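Local structure of D-mandelate dehydrogenase (Rhodotorula graminis, 2W2K) at residues Ser79-Phe91 with Phe316-Leu328. The protein probably catalyses the NAD(P)-dependent interconversion of D-mandelate and its 2-oxo acid, phenylglyoxylate. Residues are numbered along the deposited sequence; the frame is centred on the assembly and turned at random.
Sequences SSLKVFAAAGAGF and FERLTMTNIDRFL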
# COMPACT_ATOMS: atom_id res chain seq x y z
N SER B 79 -37.23 -29.24 14.14
CA SER B 79 -36.47 -30.46 13.79
C SER B 79 -36.37 -30.73 12.27
O SER B 79 -35.52 -31.55 11.83
CB SER B 79 -37.03 -31.69 14.52
OG SER B 79 -36.46 -31.73 15.82
N SER B 80 -37.21 -30.05 11.49
CA SER B 80 -37.14 -30.02 10.01
C SER B 80 -35.86 -29.36 9.44
O SER B 80 -35.50 -29.54 8.25
CB SER B 80 -38.36 -29.24 9.46
OG SER B 80 -38.41 -27.90 9.96
N LEU B 81 -35.15 -28.60 10.29
CA LEU B 81 -33.97 -27.83 9.81
C LEU B 81 -32.81 -28.75 9.38
O LEU B 81 -32.41 -29.64 10.14
CB LEU B 81 -33.52 -26.78 10.87
CG LEU B 81 -32.26 -25.94 10.60
CD1 LEU B 81 -32.44 -24.94 9.43
CD2 LEU B 81 -31.89 -25.16 11.89
N LYS B 82 -32.31 -28.54 8.16
CA LYS B 82 -31.19 -29.34 7.59
C LYS B 82 -29.86 -28.57 7.37
O LYS B 82 -28.78 -29.19 7.41
CB LYS B 82 -31.62 -30.04 6.26
CG LYS B 82 -32.61 -31.24 6.48
CD LYS B 82 -32.99 -31.95 5.14
CE LYS B 82 -33.69 -33.29 5.47
NZ LYS B 82 -34.14 -34.03 4.25
N VAL B 83 -29.91 -27.26 7.14
CA VAL B 83 -28.69 -26.51 6.74
C VAL B 83 -28.77 -25.01 7.03
O VAL B 83 -29.85 -24.41 6.89
CB VAL B 83 -28.32 -26.78 5.19
CG1 VAL B 83 -29.46 -26.36 4.23
CG2 VAL B 83 -27.00 -26.09 4.76
N PHE B 84 -27.62 -24.42 7.39
CA PHE B 84 -27.46 -22.96 7.67
C PHE B 84 -26.20 -22.51 6.88
O PHE B 84 -25.11 -23.04 7.14
CB PHE B 84 -27.25 -22.80 9.20
CG PHE B 84 -27.18 -21.36 9.74
CD1 PHE B 84 -27.09 -20.22 8.90
CD2 PHE B 84 -27.14 -21.17 11.12
CE1 PHE B 84 -26.99 -18.90 9.46
CE2 PHE B 84 -27.05 -19.86 11.70
CZ PHE B 84 -26.98 -18.73 10.86
N ALA B 85 -26.36 -21.58 5.92
CA ALA B 85 -25.22 -20.99 5.18
C ALA B 85 -25.06 -19.50 5.51
O ALA B 85 -26.05 -18.75 5.43
CB ALA B 85 -25.39 -21.20 3.62
N ALA B 86 -23.84 -19.06 5.84
CA ALA B 86 -23.59 -17.66 6.28
C ALA B 86 -22.39 -17.02 5.59
O ALA B 86 -21.40 -17.71 5.31
CB ALA B 86 -23.38 -17.61 7.81
N ALA B 87 -22.49 -15.70 5.35
CA ALA B 87 -21.37 -14.88 4.90
C ALA B 87 -20.20 -14.86 5.91
O ALA B 87 -20.43 -14.98 7.11
CB ALA B 87 -21.85 -13.44 4.64
N GLY B 88 -18.97 -14.70 5.40
CA GLY B 88 -17.77 -14.51 6.24
C GLY B 88 -17.12 -15.83 6.66
O GLY B 88 -17.49 -16.90 6.18
N ALA B 89 -16.12 -15.75 7.55
CA ALA B 89 -15.61 -16.98 8.21
C ALA B 89 -15.09 -16.68 9.60
O ALA B 89 -14.65 -15.56 9.87
CB ALA B 89 -14.55 -17.65 7.35
N GLY B 90 -15.11 -17.68 10.48
CA GLY B 90 -14.63 -17.50 11.86
C GLY B 90 -15.63 -16.71 12.68
O GLY B 90 -15.56 -15.48 12.74
N PHE B 91 -16.55 -17.43 13.33
CA PHE B 91 -17.73 -16.82 13.95
C PHE B 91 -17.80 -17.02 15.45
O PHE B 91 -18.24 -18.09 15.92
CB PHE B 91 -19.00 -17.40 13.35
CG PHE B 91 -19.08 -17.28 11.86
CD1 PHE B 91 -18.58 -16.17 11.19
CD2 PHE B 91 -19.69 -18.29 11.13
CE1 PHE B 91 -18.69 -16.07 9.82
CE2 PHE B 91 -19.79 -18.20 9.75
CZ PHE B 91 -19.30 -17.10 9.09
N PHE B 316 -19.86 -13.73 -1.31
CA PHE B 316 -20.72 -14.11 -0.14
C PHE B 316 -22.14 -14.50 -0.62
O PHE B 316 -22.68 -15.54 -0.23
CB PHE B 316 -20.86 -12.98 0.94
CG PHE B 316 -19.62 -12.72 1.78
CD1 PHE B 316 -18.56 -13.64 1.86
CD2 PHE B 316 -19.53 -11.54 2.51
CE1 PHE B 316 -17.40 -13.34 2.66
CE2 PHE B 316 -18.41 -11.24 3.31
CZ PHE B 316 -17.34 -12.16 3.39
N GLU B 317 -22.76 -13.64 -1.44
CA GLU B 317 -24.10 -13.92 -2.00
C GLU B 317 -24.12 -15.18 -2.88
O GLU B 317 -25.03 -16.01 -2.74
CB GLU B 317 -24.65 -12.68 -2.76
CG GLU B 317 -24.93 -11.50 -1.79
CD GLU B 317 -25.75 -10.34 -2.39
OE1 GLU B 317 -26.10 -10.37 -3.59
OE2 GLU B 317 -26.04 -9.39 -1.61
N ARG B 318 -23.13 -15.33 -3.78
CA ARG B 318 -23.06 -16.55 -4.63
C ARG B 318 -22.89 -17.85 -3.82
O ARG B 318 -23.59 -18.84 -4.06
CB ARG B 318 -21.94 -16.46 -5.70
CG ARG B 318 -21.97 -17.65 -6.75
CD ARG B 318 -20.71 -17.64 -7.66
NE ARG B 318 -19.52 -18.14 -6.96
CZ ARG B 318 -19.20 -19.43 -6.82
NH1 ARG B 318 -19.98 -20.40 -7.32
NH2 ARG B 318 -18.09 -19.77 -6.18
N LEU B 319 -21.96 -17.86 -2.84
CA LEU B 319 -21.70 -19.08 -2.05
C LEU B 319 -22.90 -19.48 -1.17
O LEU B 319 -23.30 -20.66 -1.15
CB LEU B 319 -20.40 -18.93 -1.20
CG LEU B 319 -19.07 -19.05 -1.97
CD1 LEU B 319 -17.91 -18.66 -1.02
CD2 LEU B 319 -18.87 -20.47 -2.53
N THR B 320 -23.49 -18.52 -0.45
CA THR B 320 -24.65 -18.83 0.42
C THR B 320 -25.83 -19.43 -0.37
O THR B 320 -26.38 -20.47 0.03
CB THR B 320 -25.12 -17.62 1.28
OG1 THR B 320 -25.39 -16.48 0.44
CG2 THR B 320 -24.03 -17.26 2.37
N MET B 321 -26.21 -18.78 -1.48
CA MET B 321 -27.35 -19.25 -2.30
C MET B 321 -27.06 -20.61 -2.96
O MET B 321 -27.90 -21.52 -2.90
CB MET B 321 -27.72 -18.21 -3.37
CG MET B 321 -28.34 -16.90 -2.83
SD MET B 321 -28.99 -15.82 -4.15
CE MET B 321 -27.89 -14.41 -4.07
N THR B 322 -25.87 -20.75 -3.56
CA THR B 322 -25.45 -22.00 -4.23
C THR B 322 -25.32 -23.19 -3.27
O THR B 322 -25.74 -24.31 -3.61
CB THR B 322 -24.11 -21.79 -5.07
OG1 THR B 322 -24.31 -20.74 -6.03
CG2 THR B 322 -23.70 -23.08 -5.79
N ASN B 323 -24.75 -22.96 -2.09
CA ASN B 323 -24.67 -24.00 -1.05
C ASN B 323 -26.05 -24.63 -0.73
O ASN B 323 -26.21 -25.87 -0.72
CB ASN B 323 -24.01 -23.46 0.22
CG ASN B 323 -22.46 -23.58 0.21
OD1 ASN B 323 -21.74 -22.65 0.63
ND2 ASN B 323 -21.96 -24.71 -0.25
N ILE B 324 -27.04 -23.77 -0.47
CA ILE B 324 -28.39 -24.25 -0.10
C ILE B 324 -29.11 -24.97 -1.28
O ILE B 324 -29.77 -26.02 -1.09
CB ILE B 324 -29.23 -23.09 0.53
CG1 ILE B 324 -28.63 -22.66 1.90
CG2 ILE B 324 -30.71 -23.48 0.70
CD1 ILE B 324 -29.17 -21.31 2.42
N ASP B 325 -28.95 -24.43 -2.48
CA ASP B 325 -29.51 -25.05 -3.71
C ASP B 325 -28.95 -26.46 -3.94
O ASP B 325 -29.71 -27.43 -4.09
CB ASP B 325 -29.23 -24.14 -4.93
CG ASP B 325 -30.04 -24.52 -6.19
OD1 ASP B 325 -30.52 -25.66 -6.35
OD2 ASP B 325 -30.20 -23.63 -7.05
N ARG B 326 -27.62 -26.56 -3.96
CA ARG B 326 -26.92 -27.87 -4.04
C ARG B 326 -27.44 -28.88 -2.99
O ARG B 326 -27.82 -29.99 -3.35
CB ARG B 326 -25.40 -27.71 -3.87
CG ARG B 326 -24.70 -27.08 -5.08
CD ARG B 326 -23.21 -26.76 -4.80
NE ARG B 326 -22.41 -27.94 -4.47
CZ ARG B 326 -21.70 -28.67 -5.34
NH1 ARG B 326 -21.67 -28.36 -6.63
NH2 ARG B 326 -21.01 -29.72 -4.90
N PHE B 327 -27.45 -28.48 -1.72
CA PHE B 327 -27.71 -29.39 -0.58
C PHE B 327 -29.19 -29.80 -0.42
O PHE B 327 -29.47 -30.93 -0.01
CB PHE B 327 -27.18 -28.74 0.72
CG PHE B 327 -26.96 -29.72 1.85
CD1 PHE B 327 -25.83 -30.55 1.88
CD2 PHE B 327 -27.88 -29.80 2.91
CE1 PHE B 327 -25.61 -31.44 2.94
CE2 PHE B 327 -27.66 -30.70 3.98
CZ PHE B 327 -26.53 -31.52 3.99
N LEU B 328 -30.13 -28.92 -0.76
CA LEU B 328 -31.57 -29.25 -0.65
C LEU B 328 -32.25 -29.74 -1.94
O LEU B 328 -33.25 -30.49 -1.86
CB LEU B 328 -32.39 -28.05 -0.10
CG LEU B 328 -32.13 -27.60 1.35
CD1 LEU B 328 -33.15 -26.53 1.76
CD2 LEU B 328 -32.16 -28.80 2.33
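Val83 and Ala85, alternate residues on one side of strand 83-86, are pressed against helix 310-330. Val83 CB lies 3.8 Å from Phe327 CD2, the two side chains passing alongside one another and pointing opposite ways, and the ring is met obliquely. With CG1 set between the backbone N and the carbonyl carbon (chi1 59°), that methyl also reaches Leu328, whose CD2 is 4.1 Å away. Ala85, by contrast, lets the backbones approach: its CA is 5.3 Å from Thr320 CA, and its CB touches Ile324 CG1 and Thr320 O. The segment axes run nearly antiparallel, at 167°, 7.6 Å apart. This is the layered α/β packing of the family's substrate-binding domain: strand 83-86 lies between strands 54-57 and 105-107 of a parallel five-stranded sheet, and the C-terminal helix returns from beyond the coenzyme domain to cover it. Helix 17-26 packs on the same helix, Phe23 touching Ile324. At the other end of the contact Phe316 lies close to Gly307, an NAD-binding residue, and so probably near the coenzyme cleft. Thr320 turns its two branches to different tasks. OG1 bonds back to Phe316 O at 2.9 Å, on the opposite face of that carbonyl from Thr320 N, and this bond helps fix the rotation that leaves the methyl CG2 against the strand, 3.6 Å from Ala86 C. Where the strand gives way to a loop, one face of the Phe316 ring receives the backbone of Ala87 and Gly88; Gly88 N stands 3.4 Å above its plane, displaced from the ring centre toward CE1, while Ala87 CB packs near Phe316 CG and CD2.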